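Local atomic coordinates of putative amidohydrolase (Unidentified, PDB entry 3FEQ), a protein that probably acts as a zinc-dependent prolidase of the amidohydrolase superfamily, hydrolysing dipeptides that end in proline. Residues T226-H231 with C244-I249; F130-A135 with A186-I191; G267-P272 with G315-F320. One frame throughout, in Å; residues are numbered along the deposited sequence.

Interaction 1: T226-H231 with C244-I249; sequences TYVMAH and CGVRTI. With ZN (zinc ion), chain V.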
ATOM      1  N   THR C 226       8.022  30.921  15.084  1.00 23.29           N
ATOM      2  CA  THR C 226       6.757  31.166  15.739  1.00 23.95           C
ATOM      3  C   THR C 226       6.708  30.443  17.112  1.00 26.35           C
ATOM      4  O   THR C 226       7.754  30.131  17.685  1.00 31.99           O
ATOM      5  CB  THR C 226       5.576  30.789  14.802  1.00 25.20           C
ATOM      6  OG1 THR C 226       4.342  31.318  15.317  1.00 24.82           O
ATOM      7  CG2 THR C 226       5.469  29.275  14.624  1.00 22.32           C
ATOM      8  N   TYR C 227       5.504  30.191  17.624  1.00 14.88           N
ATOM      9  CA  TYR C 227       5.283  29.591  18.926  1.00 18.76           C
ATOM     10  C   TYR C 227       4.131  28.565  18.877  1.00 27.05           C
ATOM     11  O   TYR C 227       3.399  28.469  17.898  1.00 36.81           O
ATOM     12  CB  TYR C 227       4.921  30.694  19.932  1.00 25.22           C
ATOM     13  CG  TYR C 227       3.652  31.430  19.554  1.00 22.78           C
ATOM     14  CD1 TYR C 227       2.425  31.050  20.067  1.00 24.64           C
ATOM     15  CD2 TYR C 227       3.671  32.452  18.621  1.00 18.43           C
ATOM     16  CE1 TYR C 227       1.249  31.694  19.693  1.00  2.93           C
ATOM     17  CE2 TYR C 227       2.498  33.093  18.245  1.00 32.23           C
ATOM     18  CZ  TYR C 227       1.290  32.698  18.779  1.00 20.40           C
ATOM     19  OH  TYR C 227       0.126  33.329  18.395  1.00 26.11           O
ATOM     20  N   VAL C 228       3.948  27.849  19.975  1.00 27.44           N
ATOM     21  CA  VAL C 228       2.862  26.904  20.138  1.00 24.11           C
ATOM     22  C   VAL C 228       1.835  27.470  21.118  1.00 32.12           C
ATOM     23  O   VAL C 228       2.190  27.935  22.199  1.00 28.92           O
ATOM     24  CB  VAL C 228       3.395  25.595  20.740  1.00 18.11           C
ATOM     25  CG1 VAL C 228       2.268  24.741  21.278  1.00 25.00           C
ATOM     26  CG2 VAL C 228       4.191  24.851  19.733  1.00 27.81           C
ATOM     27  N   MET C 229       0.566  27.444  20.729  1.00 35.13           N
ATOM     28  CA  MET C 229      -0.533  27.667  21.666  1.00 30.18           C
ATOM     29  C   MET C 229      -1.095  26.314  22.068  1.00 32.09           C
ATOM     30  O   MET C 229      -1.056  25.374  21.283  1.00 47.19           O
ATOM     31  CB  MET C 229      -1.626  28.552  21.048  1.00 29.82           C
ATOM     32  CG  MET C 229      -2.144  28.122  19.672  1.00 29.41           C
ATOM     33  SD  MET C 229      -3.188  29.391  18.930  1.00 16.37           S
ATOM     34  CE  MET C 229      -4.623  29.143  19.945  1.00  8.35           C
ATOM     35  N   ALA C 230      -1.617  26.206  23.284  1.00 22.78           N
ATOM     36  CA  ALA C 230      -1.895  24.895  23.854  1.00 23.60           C
ATOM     37  C   ALA C 230      -3.131  24.880  24.734  1.00 27.99           C
ATOM     38  O   ALA C 230      -3.282  25.688  25.643  1.00 37.15           O
ATOM     39  CB  ALA C 230      -0.690  24.389  24.626  1.00 35.04           C
ATOM     40  N   HIS C 231      -4.016  23.939  24.458  1.00 36.13           N
ATOM     41  CA  HIS C 231      -5.288  23.864  25.144  1.00 37.91           C
ATOM     42  C   HIS C 231      -5.074  23.033  26.404  1.00 33.54           C
ATOM     43  O   HIS C 231      -4.574  21.910  26.335  1.00 35.34           O
ATOM     44  CB  HIS C 231      -6.326  23.237  24.207  1.00 33.01           C
ATOM     45  CG  HIS C 231      -7.515  22.660  24.906  1.00 42.14           C
ATOM     46  ND1 HIS C 231      -8.770  23.224  24.820  1.00 54.47           N
ATOM     47  CD2 HIS C 231      -7.660  21.528  25.632  1.00 37.52           C
ATOM     48  CE1 HIS C 231      -9.629  22.490  25.501  1.00 48.81           C
ATOM     49  NE2 HIS C 231      -8.981  21.454  26.005  1.00 48.39           N
ATOM     50  N   CYS C 244       7.590  22.588  28.900  1.00 46.82           N
ATOM     51  CA  CYS C 244       8.028  22.128  27.598  1.00 41.13           C
ATOM     52  C   CYS C 244       8.211  23.270  26.632  1.00 41.77           C
ATOM     53  O   CYS C 244       8.732  23.082  25.534  1.00 54.88           O
ATOM     54  CB  CYS C 244       6.999  21.170  27.038  1.00 41.90           C
ATOM     55  SG  CYS C 244       7.100  19.596  27.827  1.00 58.29           S
ATOM     56  N   GLY C 245       7.724  24.443  27.021  1.00 42.39           N
ATOM     57  CA  GLY C 245       8.026  25.674  26.305  1.00 40.44           C
ATOM     58  C   GLY C 245       6.912  26.247  25.443  1.00 37.47           C
ATOM     59  O   GLY C 245       7.184  27.010  24.520  1.00 37.58           O
ATOM     60  N   VAL C 246       5.660  25.903  25.733  1.00 32.59           N
ATOM     61  CA  VAL C 246       4.549  26.500  25.000  1.00 36.73           C
ATOM     62  C   VAL C 246       4.347  27.932  25.464  1.00 39.81           C
ATOM     63  O   VAL C 246       4.560  28.244  26.625  1.00 50.87           O
ATOM     64  CB  VAL C 246       3.248  25.700  25.143  1.00 34.47           C
ATOM     65  CG1 VAL C 246       3.525  24.221  24.957  1.00 30.69           C
ATOM     66  CG2 VAL C 246       2.586  25.973  26.475  1.00 32.81           C
ATOM     67  N   ARG C 247       4.004  28.815  24.535  1.00 41.49           N
ATOM     68  CA  ARG C 247       4.015  30.240  24.809  1.00 31.09           C
ATOM     69  C   ARG C 247       2.668  30.747  25.330  1.00 38.47           C
ATOM     70  O   ARG C 247       2.625  31.600  26.215  1.00 45.83           O
ATOM     71  CB  ARG C 247       4.436  31.010  23.562  1.00 26.93           C
ATOM     72  CG  ARG C 247       4.636  32.503  23.785  1.00 31.69           C
ATOM     73  CD  ARG C 247       5.391  33.135  22.632  1.00 32.32           C
ATOM     74  NE  ARG C 247       5.238  34.582  22.624  1.00 25.59           N
ATOM     75  CZ  ARG C 247       4.286  35.219  21.960  1.00 35.61           C
ATOM     76  NH1 ARG C 247       3.398  34.533  21.250  1.00 54.72           N
ATOM     77  NH2 ARG C 247       4.207  36.539  22.016  1.00 28.65           N
ATOM     78  N   THR C 248       1.570  30.260  24.763  1.00 31.07           N
ATOM     79  CA  THR C 248       0.263  30.671  25.241  1.00 30.94           C
ATOM     80  C   THR C 248      -0.575  29.468  25.618  1.00 32.09           C
ATOM     81  O   THR C 248      -0.449  28.396  25.036  1.00 26.39           O
ATOM     82  CB  THR C 248      -0.501  31.557  24.227  1.00 33.67           C
ATOM     83  OG1 THR C 248      -1.282  30.735  23.355  1.00 41.91           O
ATOM     84  CG2 THR C 248       0.454  32.396  23.404  1.00 23.27           C
ATOM     85  N   ILE C 249      -1.408  29.648  26.633  1.00 38.44           N
ATOM     86  CA  ILE C 249      -2.237  28.577  27.157  1.00 32.13           C
ATOM     87  C   ILE C 249      -3.664  28.995  26.937  1.00 28.88           C
ATOM     88  O   ILE C 249      -4.012  30.141  27.196  1.00 34.84           O
ATOM     89  CB  ILE C 249      -2.014  28.416  28.659  1.00 33.18           C
ATOM     90  CG1 ILE C 249      -0.620  27.853  28.929  1.00 40.71           C
ATOM     91  CG2 ILE C 249      -3.096  27.549  29.273  1.00 36.07           C
ATOM     92  CD1 ILE C 249      -0.443  26.392  28.532  1.00 30.42           C
TER
HETATM   93 ZN    ZN V 426      -9.575  24.444  23.057  0.50 38.19          ZN
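V246, just ahead of strand 248-254, meets V228 of the neighbouring strand, their CG1 methyls touching, while its CG2 reaches A230 CB. Branched and small apolar residues suit this buried side. R247, the last residue before the strand, donates its N to V228 O at 3.1 Å; the bridged pairs M229 with T248 and A230 with I249 follow. Its extended side chain runs across one face of the Y227 ring and sets NH1 over its centre, with CZ 4.6 Å from the centroid in a cation-pi contact. Ring and guanidinium planes are 61° apart, and NH1 and NH2 also donate to the carbonyls of I359 and E358. Y227 can receive the arginine because its CG stands between backbone N and carbonyl carbon (chi1 61°), while its OH bonds to R106. T248 accepts a weak bond from A230 N through its O (3.0 Å), puts OG1 against M229 CB and is hydrogen-bonded to E250. The side chains of I249 and A230 share the face opposite to M229 and T248 and touch only loosely. This parallel pairing belongs to a beta-alpha-beta unit of the barrel. H231 ND1 binds zinc at 2.3 Å, a metal shared with H251, so both paired strands deliver a ligand to one ion.

Interaction 2: F130-A135 with A186-I191; sequences FPSGKA and ATQIKI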
ATOM      1  N   PHE C 130      -4.972  35.009  11.683  1.00 28.49           N
ATOM      2  CA  PHE C 130      -3.737  34.312  12.000  1.00 35.95           C
ATOM      3  C   PHE C 130      -4.007  32.822  12.143  1.00 40.02           C
ATOM      4  O   PHE C 130      -4.291  32.347  13.245  1.00 41.56           O
ATOM      5  CB  PHE C 130      -3.107  34.869  13.275  1.00 32.66           C
ATOM      6  CG  PHE C 130      -2.638  36.289  13.147  1.00 30.71           C
ATOM      7  CD1 PHE C 130      -3.424  37.338  13.597  1.00 29.93           C
ATOM      8  CD2 PHE C 130      -1.419  36.576  12.568  1.00 40.71           C
ATOM      9  CE1 PHE C 130      -3.009  38.641  13.460  1.00 30.05           C
ATOM     10  CE2 PHE C 130      -0.989  37.882  12.434  1.00 37.73           C
ATOM     11  CZ  PHE C 130      -1.785  38.915  12.878  1.00 40.64           C
ATOM     12  N   PRO C 131      -3.879  32.074  11.033  1.00 35.63           N
ATOM     13  CA  PRO C 131      -4.358  30.707  10.993  1.00 35.40           C
ATOM     14  C   PRO C 131      -3.417  29.747  11.714  1.00 38.00           C
ATOM     15  O   PRO C 131      -2.193  29.927  11.702  1.00 41.42           O
ATOM     16  CB  PRO C 131      -4.396  30.405   9.502  1.00 27.89           C
ATOM     17  CG  PRO C 131      -3.297  31.205   8.943  1.00 35.65           C
ATOM     18  CD  PRO C 131      -3.206  32.452   9.781  1.00 33.29           C
ATOM     19  N   SER C 132      -4.006  28.759  12.374  1.00 34.49           N
ATOM     20  CA  SER C 132      -3.246  27.685  12.988  1.00 40.60           C
ATOM     21  C   SER C 132      -3.129  26.496  12.023  1.00 39.40           C
ATOM     22  O   SER C 132      -2.285  25.612  12.205  1.00 24.88           O
ATOM     23  CB  SER C 132      -3.895  27.264  14.316  1.00 44.59           C
ATOM     24  OG  SER C 132      -3.753  28.278  15.313  1.00 40.96           O
ATOM     25  N   GLY C 133      -3.932  26.530  10.959  1.00 37.98           N
ATOM     26  CA  GLY C 133      -4.151  25.361  10.130  1.00 25.30           C
ATOM     27  C   GLY C 133      -5.033  24.420  10.913  1.00 36.81           C
ATOM     28  O   GLY C 133      -6.179  24.740  11.187  1.00 44.64           O
ATOM     29  N   LYS C 134      -4.499  23.273  11.313  1.00 37.83           N
ATOM     30  CA  LYS C 134      -5.288  22.336  12.089  1.00 30.92           C
ATOM     31  C   LYS C 134      -4.645  22.048  13.425  1.00 30.91           C
ATOM     32  O   LYS C 134      -3.436  21.879  13.527  1.00 35.11           O
ATOM     33  CB  LYS C 134      -5.484  21.035  11.336  1.00 32.99           C
ATOM     34  CG  LYS C 134      -5.767  21.217   9.895  1.00 22.90           C
ATOM     35  CD  LYS C 134      -6.611  20.070   9.373  1.00 42.00           C
ATOM     36  CE  LYS C 134      -8.072  20.468   9.230  1.00 36.63           C
ATOM     37  NZ  LYS C 134      -8.277  21.608   8.296  1.00 34.34           N
ATOM     38  N   ALA C 135      -5.472  21.989  14.455  1.00 33.69           N
ATOM     39  CA  ALA C 135      -4.993  21.673  15.784  1.00 32.60           C
ATOM     40  C   ALA C 135      -4.394  20.280  15.764  1.00 35.60           C
ATOM     41  O   ALA C 135      -4.938  19.368  15.145  1.00 35.83           O
ATOM     42  CB  ALA C 135      -6.133  21.744  16.774  1.00 33.25           C
ATOM     43  N   ALA C 186       0.528  28.108   8.213  1.00 30.96           N
ATOM     44  CA  ALA C 186       0.176  28.462   9.599  1.00 33.11           C
ATOM     45  C   ALA C 186       1.057  29.578  10.141  1.00 22.78           C
ATOM     46  O   ALA C 186       2.226  29.651   9.815  1.00 27.98           O
ATOM     47  CB  ALA C 186       0.292  27.232  10.501  1.00 29.58           C
ATOM     48  N   THR C 187       0.487  30.454  10.955  1.00 27.02           N
ATOM     49  CA  THR C 187       1.266  31.502  11.624  1.00 29.81           C
ATOM     50  C   THR C 187       1.732  31.054  13.015  1.00 34.21           C
ATOM     51  O   THR C 187       2.773  31.491  13.498  1.00 31.00           O
ATOM     52  CB  THR C 187       0.472  32.817  11.775  1.00 26.43           C
ATOM     53  OG1 THR C 187      -0.855  32.522  12.239  1.00 35.06           O
ATOM     54  CG2 THR C 187       0.396  33.568  10.449  1.00 24.62           C
ATOM     55  N   GLN C 188       0.927  30.220  13.672  1.00 33.68           N
ATOM     56  CA  GLN C 188       1.357  29.531  14.888  1.00 31.60           C
ATOM     57  C   GLN C 188       0.824  28.097  14.913  1.00 31.12           C
ATOM     58  O   GLN C 188       0.057  27.693  14.027  1.00 29.34           O
ATOM     59  CB  GLN C 188       0.955  30.311  16.155  1.00 17.65           C
ATOM     60  CG  GLN C 188      -0.521  30.368  16.412  1.00 21.84           C
ATOM     61  CD  GLN C 188      -1.258  31.254  15.419  1.00 30.32           C
ATOM     62  OE1 GLN C 188      -0.770  32.318  15.051  1.00 18.92           O
ATOM     63  NE2 GLN C 188      -2.443  30.816  14.986  1.00 26.29           N
ATOM     64  N   ILE C 189       1.234  27.329  15.917  1.00 22.10           N
ATOM     65  CA  ILE C 189       0.817  25.941  16.006  1.00 19.16           C
ATOM     66  C   ILE C 189      -0.059  25.736  17.213  1.00 23.15           C
ATOM     67  O   ILE C 189       0.306  26.180  18.293  1.00 33.12           O
ATOM     68  CB  ILE C 189       2.017  25.010  16.113  1.00 20.99           C
ATOM     69  CG1 ILE C 189       2.918  25.129  14.868  1.00 16.02           C
ATOM     70  CG2 ILE C 189       1.545  23.586  16.332  1.00 22.15           C
ATOM     71  CD1 ILE C 189       2.230  24.718  13.556  1.00 28.95           C
ATOM     72  N   LYS C 190      -1.223  25.103  17.018  1.00 25.15           N
ATOM     73  CA  LYS C 190      -2.163  24.788  18.098  1.00 22.08           C
ATOM     74  C   LYS C 190      -2.108  23.300  18.384  1.00 32.40           C
ATOM     75  O   LYS C 190      -2.076  22.492  17.458  1.00 51.41           O
ATOM     76  CB  LYS C 190      -3.596  25.191  17.710  1.00 32.87           C
ATOM     77  CG  LYS C 190      -4.743  24.483  18.500  1.00 33.93           C
ATOM     78  CD  LYS C 190      -5.453  25.396  19.521  1.00 30.09           C
ATOM     79  CE  LYS C 190      -6.306  24.604  20.530  1.00 36.75           C
ATOM     80  NZ  LYS C 190      -7.778  24.924  20.481  1.00 26.02           N
ATOM     81  N   ILE C 191      -2.059  22.941  19.666  1.00 35.39           N
ATOM     82  CA  ILE C 191      -2.119  21.545  20.103  1.00 24.69           C
ATOM     83  C   ILE C 191      -3.121  21.403  21.254  1.00 31.76           C
ATOM     84  O   ILE C 191      -3.434  22.371  21.951  1.00 36.12           O
ATOM     85  CB  ILE C 191      -0.723  21.014  20.555  1.00 30.85           C
ATOM     86  CG1 ILE C 191      -0.337  21.548  21.941  1.00 18.41           C
ATOM     87  CG2 ILE C 191       0.362  21.384  19.550  1.00 29.32           C
ATOM     88  CD1 ILE C 191       0.903  20.872  22.521  1.00 14.39           C
TER
HETATM   89  O   HOH W   1      -1.739  23.748  14.256  1.00 15.97           O
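Hydrogen bonds from Q188 and T187 to the 130-135 loop dominate this contact. The carboxamide of Q188 is the main polar group: NE2 donates to F130 O at 3.0 Å and to S132 OG at 2.9 Å, both acceptors lying close to the amide plane. The approach to F130 O is nevertheless from above the carbonyl plane, 53° out of it. Q188 can reach both because the turn about its CB-CG bond (chi2 -71°) brings the amide to the loop; with each N-H given a separate acceptor, its rotation is well fixed. S132 OG also bonds to D107 O, so a small hydroxyl here links the loop to the neighbouring strand's end. T187 adds a backbone bond, its N meeting P131 O at 2.8 Å. Its OG1 lies 3.0 Å from that same oxygen and also near Q188 OE1.

The pairing lies inside the TIM-barrel fold of the amidohydrolases, where segment 186-191 leads into strand 189-192 and residues 130-134 link strand 128-129 to strand 135-137. Within that loop G133 adopts a positive phi, which favours glycine.

A water joins the two backbones. Water 1 touches S132 O and K134 O, and takes the N-H of K190 at 3.1 Å.

Van der Waals packing completes the contact. T187 CG2 sits at the edge of the F130 ring, near its plane, and against P131 CD; proline, lacking an N-H, leaves only its carbonyl to bond here. A186 CB rests on S132 O, a place for a small side chain. Further along, A135 CB presses on K190 CG at 3.5 Å, while the amino end of that lysine turns from the loop toward a bound zinc ion, which lies about 3 Å from the nearest side-chain atom.

Interaction 3: G267-P272 with G315-F320; sequences GAFVVP and GVKMGF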
ATOM      1  N   GLY C 267       7.180  33.542  31.137  1.00 46.08           N
ATOM      2  CA  GLY C 267       6.737  34.572  30.205  1.00 43.87           C
ATOM      3  C   GLY C 267       5.644  34.072  29.282  1.00 49.48           C
ATOM      4  O   GLY C 267       5.478  34.565  28.164  1.00 51.57           O
ATOM      5  N   ALA C 268       4.879  33.106  29.779  1.00 43.41           N
ATOM      6  CA  ALA C 268       3.782  32.505  29.048  1.00 30.01           C
ATOM      7  C   ALA C 268       2.468  33.263  29.238  1.00 38.06           C
ATOM      8  O   ALA C 268       2.145  33.688  30.338  1.00 42.46           O
ATOM      9  CB  ALA C 268       3.624  31.088  29.481  1.00 21.69           C
ATOM     10  N   PHE C 269       1.689  33.379  28.169  1.00 35.95           N
ATOM     11  CA  PHE C 269       0.415  34.079  28.210  1.00 31.81           C
ATOM     12  C   PHE C 269      -0.735  33.116  28.515  1.00 36.92           C
ATOM     13  O   PHE C 269      -0.555  31.902  28.501  1.00 46.04           O
ATOM     14  CB  PHE C 269       0.169  34.779  26.871  1.00 38.94           C
ATOM     15  CG  PHE C 269       1.259  35.741  26.475  1.00 42.38           C
ATOM     16  CD1 PHE C 269       1.028  37.106  26.473  1.00 36.70           C
ATOM     17  CD2 PHE C 269       2.520  35.278  26.098  1.00 46.94           C
ATOM     18  CE1 PHE C 269       2.040  37.987  26.137  1.00 40.06           C
ATOM     19  CE2 PHE C 269       3.538  36.166  25.749  1.00 34.74           C
ATOM     20  CZ  PHE C 269       3.298  37.514  25.772  1.00 36.68           C
ATOM     21  N   VAL C 270      -1.911  33.663  28.815  1.00 37.82           N
ATOM     22  CA  VAL C 270      -3.152  32.875  28.913  1.00 40.69           C
ATOM     23  C   VAL C 270      -4.241  33.525  28.078  1.00 38.12           C
ATOM     24  O   VAL C 270      -4.289  34.743  27.958  1.00 46.41           O
ATOM     25  CB  VAL C 270      -3.697  32.822  30.352  1.00 40.60           C
ATOM     26  CG1 VAL C 270      -4.713  31.706  30.498  1.00 27.76           C
ATOM     27  CG2 VAL C 270      -2.587  32.619  31.325  1.00 52.89           C
ATOM     28  N   VAL C 271      -5.118  32.722  27.493  1.00 31.75           N
ATOM     29  CA  VAL C 271      -6.271  33.271  26.786  1.00 30.87           C
ATOM     30  C   VAL C 271      -7.492  32.557  27.314  1.00 32.53           C
ATOM     31  O   VAL C 271      -7.800  31.455  26.883  1.00 42.05           O
ATOM     32  CB  VAL C 271      -6.166  33.095  25.246  1.00 20.02           C
ATOM     33  CG1 VAL C 271      -7.296  33.770  24.577  1.00 30.25           C
ATOM     34  CG2 VAL C 271      -4.886  33.683  24.718  1.00 23.32           C
ATOM     35  N   PRO C 272      -8.109  33.113  28.360  1.00 40.97           N
ATOM     36  CA  PRO C 272      -9.369  32.566  28.867  1.00 35.90           C
ATOM     37  C   PRO C 272     -10.461  32.751  27.836  1.00 40.11           C
ATOM     38  O   PRO C 272     -10.375  33.656  27.015  1.00 49.79           O
ATOM     39  CB  PRO C 272      -9.653  33.437  30.085  1.00 27.47           C
ATOM     40  CG  PRO C 272      -8.290  33.960  30.508  1.00 36.26           C
ATOM     41  CD  PRO C 272      -7.594  34.204  29.207  1.00 44.20           C
ATOM     42  N   GLY C 315       0.529  37.737  37.991  1.00 43.38           N
ATOM     43  CA  GLY C 315       1.031  38.623  36.953  1.00 50.91           C
ATOM     44  C   GLY C 315       1.332  37.883  35.664  1.00 53.96           C
ATOM     45  O   GLY C 315       2.429  37.985  35.112  1.00 54.04           O
ATOM     46  N   VAL C 316       0.352  37.118  35.203  1.00 52.26           N
ATOM     47  CA  VAL C 316       0.442  36.437  33.927  1.00 47.41           C
ATOM     48  C   VAL C 316      -0.432  37.171  32.926  1.00 44.47           C
ATOM     49  O   VAL C 316      -1.647  37.269  33.135  1.00 44.50           O
ATOM     50  CB  VAL C 316      -0.100  35.009  34.050  1.00 51.26           C
ATOM     51  CG1 VAL C 316       0.163  34.242  32.777  1.00 50.87           C
ATOM     52  CG2 VAL C 316       0.527  34.310  35.232  1.00 40.03           C
ATOM     53  N   LYS C 317       0.170  37.661  31.843  1.00 34.07           N
ATOM     54  CA  LYS C 317      -0.591  38.362  30.787  1.00 44.16           C
ATOM     55  C   LYS C 317      -1.819  37.594  30.242  1.00 44.03           C
ATOM     56  O   LYS C 317      -1.741  36.405  29.939  1.00 43.95           O
ATOM     57  CB  LYS C 317       0.325  38.799  29.633  1.00 40.76           C
ATOM     58  CG  LYS C 317       1.080  40.106  29.877  1.00 44.54           C
ATOM     59  CD  LYS C 317       2.550  39.860  30.165  1.00 50.04           C
ATOM     60  CE  LYS C 317       3.395  40.115  28.924  1.00 57.94           C
ATOM     61  NZ  LYS C 317       4.580  39.206  28.832  1.00 56.84           N
ATOM     62  N   MET C 318      -2.946  38.292  30.122  1.00 44.63           N
ATOM     63  CA  MET C 318      -4.198  37.700  29.650  1.00 43.79           C
ATOM     64  C   MET C 318      -4.677  38.303  28.336  1.00 39.87           C
ATOM     65  O   MET C 318      -4.870  39.508  28.238  1.00 49.87           O
ATOM     66  CB  MET C 318      -5.293  37.887  30.691  1.00 37.07           C
ATOM     67  CG  MET C 318      -5.191  36.943  31.831  1.00 39.29           C
ATOM     68  SD  MET C 318      -6.420  37.336  33.063  1.00 42.35           S
ATOM     69  CE  MET C 318      -5.453  38.387  34.156  1.00 49.07           C
ATOM     70  N   GLY C 319      -4.914  37.456  27.344  1.00 41.52           N
ATOM     71  CA  GLY C 319      -5.466  37.908  26.067  1.00 39.52           C
ATOM     72  C   GLY C 319      -6.944  37.615  25.967  1.00 33.14           C
ATOM     73  O   GLY C 319      -7.467  36.760  26.660  1.00 38.25           O
ATOM     74  N   PHE C 320      -7.620  38.339  25.097  1.00 41.25           N
ATOM     75  CA  PHE C 320      -9.031  38.107  24.824  1.00 40.12           C
ATOM     76  C   PHE C 320      -9.203  36.814  24.031  1.00 37.13           C
ATOM     77  O   PHE C 320      -8.495  36.581  23.061  1.00 39.64           O
ATOM     78  CB  PHE C 320      -9.548  39.289  24.008  1.00 31.25           C
ATOM     79  CG  PHE C 320     -11.032  39.336  23.865  1.00 47.15           C
ATOM     80  CD1 PHE C 320     -11.794  40.094  24.735  1.00 47.36           C
ATOM     81  CD2 PHE C 320     -11.666  38.699  22.799  1.00 42.53           C
ATOM     82  CE1 PHE C 320     -13.165  40.177  24.570  1.00 49.38           C
ATOM     83  CE2 PHE C 320     -13.026  38.779  22.632  1.00 31.96           C
ATOM     84  CZ  PHE C 320     -13.780  39.516  23.517  1.00 45.44           C
TER
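The aliphatic chain of K317 crosses the F269 ring at a slant. CB meets CD1 of the phenylalanine at 3.7 Å, and farther out CE lies 3.8 Å from CE1 while NZ is near CZ. Turns at chi2, chi3 and chi4 bring the bent chain against the ring's CD1-CE1-CZ side, so its methylenes serve as apolar packing. A lysine suits this exposed border because its long chain can lie on an aromatic while the ammonium keeps polar company: NZ has a long, weak ion pair with E358, whose helix 354-359 also packs on F269.

On the other side of the strand V270 and V316 face each other, likewise at a slant. V316 CG1, placed opposite its backbone N (chi1 -172°), lies 3.5 Å from V270 CG2 and close to A268 O. M263 of helix 257-266 packs against both valines, and beta-branched residues give this buried side compact, rigid surfaces.

At the far end V271 CG1 rests on F320 O, and P272 CD is near G319 O. G319, with no side chain, lets the strand and the 315-320 segment lie close.

Between these side-chain contacts the backbones are joined by two bonds: V270 N to K317 O at 3.0 Å and G319 N to V270 O at 2.9 Å, the second nearly straight at 172°. They make a single bridge between V270 and M318, whose CG contacts P272 CD only loosely. M318 lies after helix 302-314, whose end is a Schellman motif at G315. A segment returning from a helix to run beside a barrel strand is consistent with the beta/alpha repeat of the TIM barrel of amidohydrolases; segment 315-320 runs on to the zinc ligand D323.

Following the chain, interaction 2 closes first, bringing 186-191 back to the loop 130-135 after about 50 residues. Interaction 1 then closes a short loop, 226-231 to 244-249, round helix 235-243, and interaction 3 a longer one, 267-272 to 315-320. The three are in series; none nests in or crosses another. They are joined laterally through one parallel sheet: M229 N bonds to I189 O, linking interactions 1 and 2, and F269 N and V271 N bond to R247 O and I249 O, linking 1 and 3. Strands 228-234 and 248-254 lie between 189-192 and 269-271 in this barrel wall beside the zinc site, which is why interactions 2 and 3 do not touch.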